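Long-range contacts in DNA polymerase III, beta subunit (Thermotoga maritima, PDB 1VPK), which probably tethers DNA polymerase and other proteins to DNA for processive replication, as a ring-shaped head-to-tail homodimer that encircles the duplex: residues M13-T18 / V69-I74; G44-V49 / E77-V82; V93-I98 / I110-T115. All coordinates share one frame; numbering follows the deposited sequence.

Contact 1 (M13-T18 / V69-I74); sequences MKVTVT and VNAAEI
Thr16 O takes two backbone N-H groups from the 69-74 segment, Ala72 N at 2.8 Å and Glu73 N at 3.2 Å; the second arrives in the carbonyl plane on a lone pair. Thr16 N in turn donates to Glu73 O at 2.8 Å, so both polar backbone atoms of this residue are satisfied by that segment. Glu73 O also receives the CA-H of Val15. The side chains of Thr16 and Glu73 run alongside each other: OG1, set beside the backbone N (chi1 -54°), donates to Glu73 OE1 at 3.2 Å from above the carboxylate plane. A valine in place of Thr16 would probably leave Glu73 OE1 without this donor and its carboxylate freer to turn. Farther along, one water bridges the two segments, accepting from Thr18 N and donating to Asn70 O, while Asn70 N is held by Glu21. Val15 and Ile74 share the other face, where Val15 CG1 reaches Ala71 CB at 3.9 Å. Separately, the side chains of Val17 and Val69 cross at about a right angle, CG2 to CG1 3.8 Å. With Ala72 and Glu73 both facing Thr16, the pairing is a classic beta bulge in an antiparallel sheet of the N-terminal domain.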
ATOM      1  N   MET A  13     -24.916 -25.452 -21.841  1.00 64.02           N
ATOM      2  CA  MET A  13     -24.417 -25.487 -20.488  1.00 61.77           C
ATOM      3  C   MET A  13     -25.067 -24.302 -19.797  1.00 58.68           C
ATOM      4  O   MET A  13     -25.000 -23.171 -20.281  1.00 56.85           O
ATOM      5  CB  MET A  13     -22.918 -25.330 -20.412  1.00 62.25           C
ATOM      6  CG  MET A  13     -22.404 -25.231 -18.938  1.00 62.57           C
ATOM      7  SD  MET A  13     -21.115 -23.983 -18.615  1.00 66.48           S
ATOM      8  CE  MET A  13     -21.929 -22.418 -18.773  1.00 68.18           C
ATOM      9  N   LYS A  14     -25.700 -24.566 -18.668  1.00 55.38           N
ATOM     10  CA  LYS A  14     -26.273 -23.530 -17.832  1.00 54.58           C
ATOM     11  C   LYS A  14     -25.963 -23.886 -16.367  1.00 52.57           C
ATOM     12  O   LYS A  14     -26.063 -25.030 -15.984  1.00 50.96           O
ATOM     13  CB  LYS A  14     -27.791 -23.408 -18.066  1.00 54.55           C
ATOM     14  CG  LYS A  14     -28.200 -22.993 -19.519  1.00 57.11           C
ATOM     15  CD  LYS A  14     -29.750 -23.015 -19.765  1.00 56.68           C
ATOM     16  CE  LYS A  14     -30.128 -22.355 -21.138  1.00 58.51           C
ATOM     17  NZ  LYS A  14     -31.442 -21.623 -21.221  1.00 57.22           N
ATOM     18  N   VAL A  15     -25.516 -22.900 -15.596  1.00 50.36           N
ATOM     19  CA  VAL A  15     -25.312 -23.059 -14.179  1.00 49.58           C
ATOM     20  C   VAL A  15     -25.924 -21.877 -13.416  1.00 48.80           C
ATOM     21  O   VAL A  15     -25.688 -20.712 -13.757  1.00 48.80           O
ATOM     22  CB  VAL A  15     -23.798 -23.182 -13.846  1.00 48.97           C
ATOM     23  CG1 VAL A  15     -23.569 -23.320 -12.355  1.00 49.53           C
ATOM     24  CG2 VAL A  15     -23.200 -24.377 -14.589  1.00 50.44           C
ATOM     25  N   THR A  16     -26.698 -22.182 -12.394  1.00 48.24           N
ATOM     26  CA  THR A  16     -27.110 -21.181 -11.402  1.00 48.83           C
ATOM     27  C   THR A  16     -26.416 -21.474 -10.081  1.00 48.70           C
ATOM     28  O   THR A  16     -26.497 -22.586  -9.555  1.00 47.16           O
ATOM     29  CB  THR A  16     -28.640 -21.156 -11.223  1.00 48.32           C
ATOM     30  OG1 THR A  16     -29.215 -20.966 -12.515  1.00 50.53           O
ATOM     31  CG2 THR A  16     -29.068 -20.020 -10.312  1.00 47.66           C
ATOM     32  N   VAL A  17     -25.693 -20.477  -9.566  1.00 48.81           N
ATOM     33  CA  VAL A  17     -24.886 -20.648  -8.338  1.00 49.07           C
ATOM     34  C   VAL A  17     -24.925 -19.340  -7.513  1.00 49.14           C
ATOM     35  O   VAL A  17     -25.063 -18.257  -8.074  1.00 49.32           O
ATOM     36  CB  VAL A  17     -23.414 -21.024  -8.739  1.00 49.44           C
ATOM     37  CG1 VAL A  17     -22.811 -19.963  -9.573  1.00 50.24           C
ATOM     38  CG2 VAL A  17     -22.516 -21.364  -7.468  1.00 49.17           C
ATOM     39  N   THR A  18     -24.794 -19.421  -6.202  1.00 48.48           N
ATOM     40  CA  THR A  18     -24.727 -18.211  -5.416  1.00 48.58           C
ATOM     41  C   THR A  18     -23.405 -17.593  -5.725  1.00 49.15           C
ATOM     42  O   THR A  18     -22.428 -18.290  -6.022  1.00 48.75           O
ATOM     43  CB  THR A  18     -24.777 -18.462  -3.902  1.00 49.32           C
ATOM     44  OG1 THR A  18     -23.610 -19.194  -3.523  1.00 47.38           O
ATOM     45  CG2 THR A  18     -26.060 -19.225  -3.528  1.00 49.36           C
ATOM     46  N   VAL A  69     -17.967 -27.165  -7.176  1.00 48.12           N
ATOM     47  CA  VAL A  69     -18.805 -25.997  -6.959  1.00 48.24           C
ATOM     48  C   VAL A  69     -20.215 -26.492  -6.602  1.00 49.17           C
ATOM     49  O   VAL A  69     -20.823 -27.321  -7.306  1.00 49.90           O
ATOM     50  CB  VAL A  69     -18.832 -25.081  -8.190  1.00 48.36           C
ATOM     51  CG1 VAL A  69     -19.534 -23.751  -7.872  1.00 48.69           C
ATOM     52  CG2 VAL A  69     -17.419 -24.786  -8.648  1.00 47.15           C
ATOM     53  N   ASN A  70     -20.702 -26.041  -5.472  1.00 49.34           N
ATOM     54  CA  ASN A  70     -22.066 -26.389  -5.042  1.00 50.14           C
ATOM     55  C   ASN A  70     -23.055 -25.399  -5.618  1.00 51.02           C
ATOM     56  O   ASN A  70     -23.226 -24.321  -5.086  1.00 51.63           O
ATOM     57  CB  ASN A  70     -22.128 -26.389  -3.539  1.00 51.27           C
ATOM     58  CG  ASN A  70     -21.224 -27.416  -2.956  1.00 54.31           C
ATOM     59  OD1 ASN A  70     -21.294 -28.596  -3.363  1.00 59.41           O
ATOM     60  ND2 ASN A  70     -20.342 -27.002  -2.013  1.00 56.22           N
ATOM     61  N   ALA A  71     -23.652 -25.769  -6.746  1.00 52.15           N
ATOM     62  CA  ALA A  71     -24.639 -24.936  -7.467  1.00 52.86           C
ATOM     63  C   ALA A  71     -26.058 -25.407  -7.227  1.00 53.51           C
ATOM     64  O   ALA A  71     -26.298 -26.511  -6.776  1.00 54.48           O
ATOM     65  CB  ALA A  71     -24.341 -24.939  -8.944  1.00 52.49           C
ATOM     66  N   ALA A  72     -27.004 -24.540  -7.556  1.00 54.16           N
ATOM     67  CA  ALA A  72     -28.409 -24.807  -7.409  1.00 54.27           C
ATOM     68  C   ALA A  72     -28.963 -25.514  -8.641  1.00 53.84           C
ATOM     69  O   ALA A  72     -29.842 -26.342  -8.520  1.00 52.97           O
ATOM     70  CB  ALA A  72     -29.147 -23.472  -7.221  1.00 55.39           C
ATOM     71  N   GLU A  73     -28.491 -25.115  -9.814  1.00 52.00           N
ATOM     72  CA  GLU A  73     -28.904 -25.683 -11.096  1.00 52.78           C
ATOM     73  C   GLU A  73     -27.654 -25.887 -11.959  1.00 51.26           C
ATOM     74  O   GLU A  73     -26.821 -24.994 -12.085  1.00 49.80           O
ATOM     75  CB  GLU A  73     -29.903 -24.750 -11.824  1.00 52.22           C
ATOM     76  CG  GLU A  73     -31.230 -24.637 -11.083  1.00 56.14           C
ATOM     77  CD  GLU A  73     -32.095 -23.444 -11.481  1.00 57.48           C
ATOM     78  OE1 GLU A  73     -31.832 -22.790 -12.513  1.00 63.99           O
ATOM     79  OE2 GLU A  73     -33.072 -23.176 -10.723  1.00 65.62           O
ATOM     80  N   ILE A  74     -27.518 -27.079 -12.516  1.00 51.08           N
ATOM     81  CA  ILE A  74     -26.429 -27.408 -13.424  1.00 51.70           C
ATOM     82  C   ILE A  74     -27.008 -28.266 -14.527  1.00 52.61           C
ATOM     83  O   ILE A  74     -27.500 -29.360 -14.266  1.00 54.19           O
ATOM     84  CB  ILE A  74     -25.300 -28.176 -12.738  1.00 51.06           C
ATOM     85  CG1 ILE A  74     -24.659 -27.354 -11.626  1.00 50.49           C
ATOM     86  CG2 ILE A  74     -24.238 -28.527 -13.743  1.00 51.98           C
ATOM     87  CD1 ILE A  74     -23.824 -28.184 -10.627  1.00 51.02           C
TER
HETATM   88  O   HOH W   1     -24.668 -21.987  -4.786  1.00 41.50           O

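Contact 2 (G44-V49 / E77-V82); sequences GFLFEV and EARFVV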
ATOM      1  N   GLY A  44      -5.051 -19.983 -16.798  1.00 48.27           N
ATOM      2  CA  GLY A  44      -6.499 -19.976 -16.716  1.00 48.01           C
ATOM      3  C   GLY A  44      -7.089 -21.074 -15.834  1.00 47.39           C
ATOM      4  O   GLY A  44      -6.402 -22.071 -15.508  1.00 46.38           O
ATOM      5  N   PHE A  45      -8.366 -20.873 -15.439  1.00 47.66           N
ATOM      6  CA  PHE A  45      -9.152 -21.880 -14.733  1.00 47.35           C
ATOM      7  C   PHE A  45      -9.805 -22.810 -15.719  1.00 47.29           C
ATOM      8  O   PHE A  45     -10.430 -22.362 -16.707  1.00 48.35           O
ATOM      9  CB  PHE A  45     -10.297 -21.247 -13.910  1.00 48.45           C
ATOM     10  CG  PHE A  45      -9.827 -20.349 -12.839  1.00 48.68           C
ATOM     11  CD1 PHE A  45      -9.364 -20.878 -11.647  1.00 46.21           C
ATOM     12  CD2 PHE A  45      -9.885 -18.990 -12.992  1.00 48.77           C
ATOM     13  CE1 PHE A  45      -8.931 -20.053 -10.618  1.00 47.66           C
ATOM     14  CE2 PHE A  45      -9.434 -18.138 -11.972  1.00 47.23           C
ATOM     15  CZ  PHE A  45      -8.926 -18.679 -10.800  1.00 48.82           C
ATOM     16  N   LEU A  46      -9.731 -24.097 -15.442  1.00 47.40           N
ATOM     17  CA  LEU A  46     -10.618 -25.050 -16.101  1.00 47.40           C
ATOM     18  C   LEU A  46     -12.010 -24.984 -15.465  1.00 46.86           C
ATOM     19  O   LEU A  46     -12.137 -25.162 -14.265  1.00 47.25           O
ATOM     20  CB  LEU A  46     -10.074 -26.483 -15.967  1.00 47.69           C
ATOM     21  CG  LEU A  46     -10.938 -27.574 -16.617  1.00 46.32           C
ATOM     22  CD1 LEU A  46     -10.809 -27.561 -18.077  1.00 46.69           C
ATOM     23  CD2 LEU A  46     -10.544 -28.919 -16.107  1.00 47.99           C
ATOM     24  N   PHE A  47     -13.046 -24.747 -16.282  1.00 47.92           N
ATOM     25  CA  PHE A  47     -14.443 -24.911 -15.872  1.00 46.75           C
ATOM     26  C   PHE A  47     -14.908 -26.179 -16.576  1.00 47.58           C
ATOM     27  O   PHE A  47     -14.813 -26.297 -17.802  1.00 46.77           O
ATOM     28  CB  PHE A  47     -15.337 -23.748 -16.322  1.00 47.42           C
ATOM     29  CG  PHE A  47     -15.260 -22.505 -15.456  1.00 45.59           C
ATOM     30  CD1 PHE A  47     -14.109 -22.144 -14.798  1.00 48.00           C
ATOM     31  CD2 PHE A  47     -16.353 -21.688 -15.353  1.00 47.91           C
ATOM     32  CE1 PHE A  47     -14.032 -21.011 -14.033  1.00 50.03           C
ATOM     33  CE2 PHE A  47     -16.308 -20.502 -14.546  1.00 49.39           C
ATOM     34  CZ  PHE A  47     -15.169 -20.167 -13.895  1.00 46.97           C
ATOM     35  N   GLU A  48     -15.415 -27.133 -15.797  1.00 47.21           N
ATOM     36  CA  GLU A  48     -15.944 -28.349 -16.346  1.00 48.51           C
ATOM     37  C   GLU A  48     -17.318 -28.665 -15.761  1.00 48.70           C
ATOM     38  O   GLU A  48     -17.478 -28.719 -14.551  1.00 48.32           O
ATOM     39  CB  GLU A  48     -15.000 -29.493 -16.037  1.00 49.39           C
ATOM     40  CG  GLU A  48     -15.371 -30.730 -16.766  1.00 53.06           C
ATOM     41  CD  GLU A  48     -14.327 -31.827 -16.704  1.00 59.33           C
ATOM     42  OE1 GLU A  48     -13.345 -31.714 -15.917  1.00 61.19           O
ATOM     43  OE2 GLU A  48     -14.534 -32.804 -17.462  1.00 64.17           O
ATOM     44  N   VAL A  49     -18.290 -28.863 -16.639  1.00 48.63           N
ATOM     45  CA  VAL A  49     -19.634 -29.273 -16.282  1.00 48.49           C
ATOM     46  C   VAL A  49     -19.895 -30.623 -16.950  1.00 48.90           C
ATOM     47  O   VAL A  49     -19.770 -30.743 -18.170  1.00 48.13           O
ATOM     48  CB  VAL A  49     -20.668 -28.198 -16.703  1.00 48.96           C
ATOM     49  CG1 VAL A  49     -22.096 -28.682 -16.500  1.00 49.03           C
ATOM     50  CG2 VAL A  49     -20.419 -26.934 -15.920  1.00 49.08           C
ATOM     51  N   GLU A  77     -23.192 -29.924 -20.640  1.00 53.25           N
ATOM     52  CA  GLU A  77     -21.847 -30.439 -20.590  1.00 53.72           C
ATOM     53  C   GLU A  77     -20.930 -29.435 -21.254  1.00 52.86           C
ATOM     54  O   GLU A  77     -21.196 -28.985 -22.363  1.00 53.28           O
ATOM     55  CB  GLU A  77     -21.772 -31.753 -21.349  1.00 53.93           C
ATOM     56  CG  GLU A  77     -20.434 -32.509 -21.214  1.00 56.83           C
ATOM     57  CD  GLU A  77     -20.512 -33.947 -21.769  1.00 57.99           C
ATOM     58  OE1 GLU A  77     -21.579 -34.330 -22.291  1.00 64.02           O
ATOM     59  OE2 GLU A  77     -19.513 -34.704 -21.687  1.00 66.06           O
ATOM     60  N   ALA A  78     -19.841 -29.092 -20.589  1.00 52.10           N
ATOM     61  CA  ALA A  78     -18.826 -28.221 -21.181  1.00 51.38           C
ATOM     62  C   ALA A  78     -17.478 -28.471 -20.477  1.00 49.87           C
ATOM     63  O   ALA A  78     -17.440 -28.977 -19.350  1.00 48.19           O
ATOM     64  CB  ALA A  78     -19.259 -26.752 -21.067  1.00 51.57           C
ATOM     65  N   ARG A  79     -16.376 -28.171 -21.169  1.00 48.32           N
ATOM     66  CA  ARG A  79     -15.017 -28.233 -20.572  1.00 48.59           C
ATOM     67  C   ARG A  79     -14.233 -27.155 -21.335  1.00 47.62           C
ATOM     68  O   ARG A  79     -14.085 -27.261 -22.545  1.00 46.63           O
ATOM     69  CB  ARG A  79     -14.376 -29.622 -20.748  1.00 48.03           C
ATOM     70  CG  ARG A  79     -13.123 -29.864 -19.916  1.00 49.01           C
ATOM     71  CD  ARG A  79     -12.545 -31.354 -20.030  1.00 49.32           C
ATOM     72  NE  ARG A  79     -11.490 -31.596 -18.998  1.00 47.39           N
ATOM     73  CZ  ARG A  79     -10.179 -31.397 -19.171  1.00 47.23           C
ATOM     74  NH1 ARG A  79      -9.708 -30.947 -20.321  1.00 50.07           N
ATOM     75  NH2 ARG A  79      -9.325 -31.594 -18.184  1.00 51.78           N
ATOM     76  N   PHE A  80     -13.787 -26.105 -20.652  1.00 47.55           N
ATOM     77  CA  PHE A  80     -13.088 -24.985 -21.312  1.00 46.69           C
ATOM     78  C   PHE A  80     -12.252 -24.276 -20.267  1.00 46.88           C
ATOM     79  O   PHE A  80     -12.386 -24.518 -19.058  1.00 46.13           O
ATOM     80  CB  PHE A  80     -14.091 -24.024 -21.981  1.00 46.51           C
ATOM     81  CG  PHE A  80     -15.110 -23.458 -21.018  1.00 47.53           C
ATOM     82  CD1 PHE A  80     -14.867 -22.297 -20.293  1.00 44.50           C
ATOM     83  CD2 PHE A  80     -16.296 -24.130 -20.793  1.00 48.84           C
ATOM     84  CE1 PHE A  80     -15.784 -21.835 -19.367  1.00 44.89           C
ATOM     85  CE2 PHE A  80     -17.230 -23.638 -19.907  1.00 47.39           C
ATOM     86  CZ  PHE A  80     -16.985 -22.504 -19.200  1.00 46.78           C
ATOM     87  N   VAL A  81     -11.384 -23.381 -20.734  1.00 46.74           N
ATOM     88  CA  VAL A  81     -10.523 -22.623 -19.845  1.00 46.83           C
ATOM     89  C   VAL A  81     -10.890 -21.145 -20.012  1.00 47.16           C
ATOM     90  O   VAL A  81     -11.218 -20.697 -21.132  1.00 47.20           O
ATOM     91  CB  VAL A  81      -9.047 -22.943 -20.142  1.00 47.08           C
ATOM     92  CG1 VAL A  81      -8.079 -22.168 -19.265  1.00 50.14           C
ATOM     93  CG2 VAL A  81      -8.807 -24.451 -19.973  1.00 47.20           C
ATOM     94  N   VAL A  82     -10.881 -20.426 -18.905  1.00 47.29           N
ATOM     95  CA  VAL A  82     -11.055 -18.986 -18.913  1.00 48.44           C
ATOM     96  C   VAL A  82      -9.868 -18.260 -18.235  1.00 48.77           C
ATOM     97  O   VAL A  82      -9.307 -18.759 -17.253  1.00 47.26           O
ATOM     98  CB  VAL A  82     -12.423 -18.577 -18.268  1.00 48.90           C
ATOM     99  CG1 VAL A  82     -13.523 -18.634 -19.340  1.00 50.82           C
ATOM    100  CG2 VAL A  82     -12.752 -19.413 -17.088  1.00 48.57           C
TER
HETATM  101  O   HOH W   2     -10.528 -32.597 -15.522  1.00 56.88           O
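Phe47 lays its CB over one face of the Phe80 ring, 3.9 Å from the centroid in a CH-pi contact, while its own ring takes Val82 CG2 over a face at the same distance from its centroid. The two phenyl planes are inclined at 43°, an oblique pair. Phe80 CG sits between its backbone N and carbonyl carbon (chi1 57°), which carries the ring across toward Phe47 and brings CZ within 3.5 Å of Phe47 CB. Helix 19-29 packs on this buried face through Ile26, and Phe54 meets the Phe47 ring edge-to-face. The backbones form a regular antiparallel ladder with three hydrogen-bonded pairs: Phe45 with Val82, Phe47 with Phe80 and Val49 with Ala78. Strand 78-83 is outermost in this chain's eight-stranded antiparallel sheet, which continues from the N-terminal into the central domain; on its far side Val81 also shares a backbone bond with Met122. On the other face Glu48 and Arg79 form a long salt bridge, OE1 to NE 3.6 Å, with carboxylate and guanidinium planes 82° apart. A water reinforces it, donating to Glu48 OE1 and accepting from Arg79 NH2, which also bonds to Phe127 O. Leu46 covers one face of the guanidinium, its CD2 3.6 Å from Arg79 NH2. Close by, Leu46 CD1 touches Val81 CG2, and Val81 CG1 lies against Gly44 CA at 3.7 Å, where a side chain on the glycine would clash.

Contact 3 (V93-I98 / I110-T115); sequences VLPDEI and ISSGST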
ATOM      1  N   VAL A  93     -16.560  -8.598  -7.944  1.00 51.22           N
ATOM      2  CA  VAL A  93     -17.471  -7.459  -8.114  1.00 49.24           C
ATOM      3  C   VAL A  93     -18.894  -7.794  -8.612  1.00 48.03           C
ATOM      4  O   VAL A  93     -19.694  -6.880  -8.809  1.00 47.26           O
ATOM      5  CB  VAL A  93     -16.833  -6.362  -9.051  1.00 50.40           C
ATOM      6  CG1 VAL A  93     -15.497  -5.850  -8.466  1.00 50.62           C
ATOM      7  CG2 VAL A  93     -16.611  -6.902 -10.452  1.00 49.65           C
ATOM      8  N   LEU A  94     -19.217  -9.068  -8.834  1.00 46.22           N
ATOM      9  CA  LEU A  94     -20.586  -9.431  -9.207  1.00 46.02           C
ATOM     10  C   LEU A  94     -21.500  -8.897  -8.091  1.00 45.30           C
ATOM     11  O   LEU A  94     -21.203  -9.093  -6.944  1.00 42.98           O
ATOM     12  CB  LEU A  94     -20.734 -10.952  -9.365  1.00 46.16           C
ATOM     13  CG  LEU A  94     -19.878 -11.521 -10.530  1.00 46.51           C
ATOM     14  CD1 LEU A  94     -19.953 -13.034 -10.558  1.00 48.70           C
ATOM     15  CD2 LEU A  94     -20.286 -10.925 -11.889  1.00 48.46           C
ATOM     16  N   PRO A  95     -22.540  -8.148  -8.445  1.00 45.10           N
ATOM     17  CA  PRO A  95     -23.295  -7.420  -7.451  1.00 46.20           C
ATOM     18  C   PRO A  95     -24.446  -8.146  -6.747  1.00 47.43           C
ATOM     19  O   PRO A  95     -24.913  -7.634  -5.719  1.00 47.12           O
ATOM     20  CB  PRO A  95     -23.895  -6.297  -8.270  1.00 46.18           C
ATOM     21  CG  PRO A  95     -24.093  -6.883  -9.576  1.00 44.97           C
ATOM     22  CD  PRO A  95     -23.026  -7.857  -9.794  1.00 46.00           C
ATOM     23  N   ASP A  96     -24.919  -9.277  -7.295  1.00 47.73           N
ATOM     24  CA  ASP A  96     -26.153  -9.935  -6.789  1.00 48.83           C
ATOM     25  C   ASP A  96     -25.839 -11.252  -6.040  1.00 47.64           C
ATOM     26  O   ASP A  96     -24.778 -11.810  -6.219  1.00 45.96           O
ATOM     27  CB  ASP A  96     -27.071 -10.212  -7.971  1.00 49.17           C
ATOM     28  CG  ASP A  96     -28.496 -10.484  -7.575  1.00 54.33           C
ATOM     29  OD1 ASP A  96     -29.337  -9.557  -7.782  1.00 59.53           O
ATOM     30  OD2 ASP A  96     -28.807 -11.628  -7.124  1.00 57.38           O
ATOM     31  N   GLU A  97     -26.765 -11.692  -5.166  1.00 47.77           N
ATOM     32  CA  GLU A  97     -26.638 -12.959  -4.388  1.00 48.73           C
ATOM     33  C   GLU A  97     -26.496 -14.181  -5.309  1.00 48.48           C
ATOM     34  O   GLU A  97     -25.858 -15.177  -4.937  1.00 47.17           O
ATOM     35  CB  GLU A  97     -27.874 -13.187  -3.499  1.00 51.47           C
ATOM     36  CG  GLU A  97     -27.800 -12.480  -2.183  1.00 55.15           C
ATOM     37  CD  GLU A  97     -29.005 -12.732  -1.325  1.00 70.61           C
ATOM     38  OE1 GLU A  97     -29.528 -13.912  -1.276  1.00 73.53           O
ATOM     39  OE2 GLU A  97     -29.459 -11.761  -0.634  1.00 64.46           O
ATOM     40  N   ILE A  98     -27.075 -14.106  -6.530  1.00 48.77           N
ATOM     41  CA  ILE A  98     -27.072 -15.195  -7.503  1.00 48.44           C
ATOM     42  C   ILE A  98     -26.355 -14.793  -8.773  1.00 48.14           C
ATOM     43  O   ILE A  98     -26.402 -13.624  -9.231  1.00 47.52           O
ATOM     44  CB  ILE A  98     -28.512 -15.615  -7.875  1.00 48.45           C
ATOM     45  CG1 ILE A  98     -29.358 -15.913  -6.634  1.00 50.38           C
ATOM     46  CG2 ILE A  98     -28.522 -16.791  -8.853  1.00 50.09           C
ATOM     47  CD1 ILE A  98     -28.745 -16.879  -5.710  1.00 50.18           C
ATOM     48  N   ILE A 110     -21.613 -14.509 -18.000  1.00 47.56           N
ATOM     49  CA  ILE A 110     -21.724 -14.515 -16.515  1.00 48.36           C
ATOM     50  C   ILE A 110     -22.654 -13.353 -16.172  1.00 48.15           C
ATOM     51  O   ILE A 110     -22.288 -12.184 -16.378  1.00 46.76           O
ATOM     52  CB  ILE A 110     -20.370 -14.275 -15.816  1.00 48.36           C
ATOM     53  CG1 ILE A 110     -19.275 -15.261 -16.286  1.00 50.18           C
ATOM     54  CG2 ILE A 110     -20.504 -14.403 -14.317  1.00 49.40           C
ATOM     55  CD1 ILE A 110     -18.293 -14.675 -17.230  1.00 52.43           C
ATOM     56  N   SER A 111     -23.831 -13.693 -15.632  1.00 49.41           N
ATOM     57  CA  SER A 111     -24.917 -12.764 -15.377  1.00 49.81           C
ATOM     58  C   SER A 111     -25.235 -12.737 -13.906  1.00 49.54           C
ATOM     59  O   SER A 111     -25.564 -13.779 -13.271  1.00 47.96           O
ATOM     60  CB  SER A 111     -26.180 -13.195 -16.107  1.00 51.05           C
ATOM     61  OG  SER A 111     -25.876 -13.407 -17.462  1.00 55.81           O
ATOM     62  N   SER A 112     -25.206 -11.534 -13.373  1.00 48.67           N
ATOM     63  CA  SER A 112     -25.507 -11.354 -11.989  1.00 48.53           C
ATOM     64  C   SER A 112     -26.148 -10.010 -11.789  1.00 48.06           C
ATOM     65  O   SER A 112     -25.513  -8.982 -11.923  1.00 47.07           O
ATOM     66  CB  SER A 112     -24.232 -11.438 -11.179  1.00 46.77           C
ATOM     67  OG  SER A 112     -24.594 -11.320  -9.835  1.00 49.28           O
ATOM     68  N   GLY A 113     -27.416 -10.017 -11.454  1.00 47.42           N
ATOM     69  CA  GLY A 113     -28.098  -8.775 -11.227  1.00 48.49           C
ATOM     70  C   GLY A 113     -28.086  -7.888 -12.441  1.00 47.86           C
ATOM     71  O   GLY A 113     -28.519  -8.302 -13.503  1.00 48.15           O
ATOM     72  N   SER A 114     -27.567  -6.675 -12.234  1.00 47.83           N
ATOM     73  CA  SER A 114     -27.399  -5.627 -13.228  1.00 48.01           C
ATOM     74  C   SER A 114     -26.291  -5.872 -14.283  1.00 47.52           C
ATOM     75  O   SER A 114     -26.255  -5.187 -15.303  1.00 45.84           O
ATOM     76  CB  SER A 114     -27.029  -4.296 -12.488  1.00 49.33           C
ATOM     77  OG  SER A 114     -25.753  -4.391 -11.779  1.00 49.96           O
ATOM     78  N   THR A 115     -25.403  -6.816 -14.020  1.00 47.40           N
ATOM     79  CA  THR A 115     -24.157  -6.959 -14.780  1.00 47.86           C
ATOM     80  C   THR A 115     -24.160  -8.208 -15.657  1.00 47.99           C
ATOM     81  O   THR A 115     -24.638  -9.267 -15.231  1.00 46.00           O
ATOM     82  CB  THR A 115     -22.983  -7.058 -13.800  0.50 47.81           C
ATOM     83  OG1 THR A 115     -23.193  -6.124 -12.738  0.50 47.99           O
ATOM     84  CG2 THR A 115     -21.662  -6.782 -14.490  0.50 45.82           C
TER
HETATM   85  O   HOH W   3     -28.626 -12.472 -10.719  1.00 41.73           O
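The 93-98 segment is irregular and runs past the end of strand 107-112, where Ser112 to Thr115 make a type II' beta turn closed by reciprocal backbone bonds between those two residues. Gly113 occupies this turn with positive phi, and a side chain there would press on Asp96 CB. Between the segments, Ser112 OG joins the backbones: it donates to Ile98 O at 3.0 Å, tilted 35° from the carbonyl plane, and accepts from Asp96 N at 3.3 Å. The hydroxyl points there because it lies anti to the backbone N (chi1 -177°). A water adds a second link, accepting from Gly113 N and donating to Ile98 O. Asp96 OD2 takes Ile98 N on its anti lone pair at 3.1 Å, an Asx turn. Pro95 lays CG and CD against the turn, CG 3.5 Å from Ser112 O. Ser114 OG bonds to Asp315 of the second subunit, as does Thr115 OG1 in one of the two conformers of that side chain. The side chains of Leu94 and Ile110 cross at about a right angle, CD1 to CG2 4.0 Å. Leu94 and Ile110 pack on Phe117 of strand 115-120, and Thr19 at the start of helix 19-29 bonds to Asp96 O. Strand 115-120 pairs through Thr115 with a strand of the second subunit, so the sheet runs on across the dimer interface.

Overall arrangement
All three contacts lie in the N-terminal domain. Contacts 1 and 2, with centres 14 Å apart, belong to different sheets whose side chains pack together: Ile74 CG2 touches Val49 CG1 at 3.5 Å, and Met13 CB meets Ala78 CB at 4.0 Å. Strands 73-76 and 78-83 follow each other in the chain, carrying it from one sheet to the other. Contact 3, also 14 Å from contact 1 between centres, reaches the same sheet as contact 1; Thr16 CG2 packs on Ile98 CG2 at 3.6 Å. Contacts 2 and 3 do not touch, their nearest atoms being about 6 Å apart. Of the three, contact 3 alone meets the second subunit, at the ring interface.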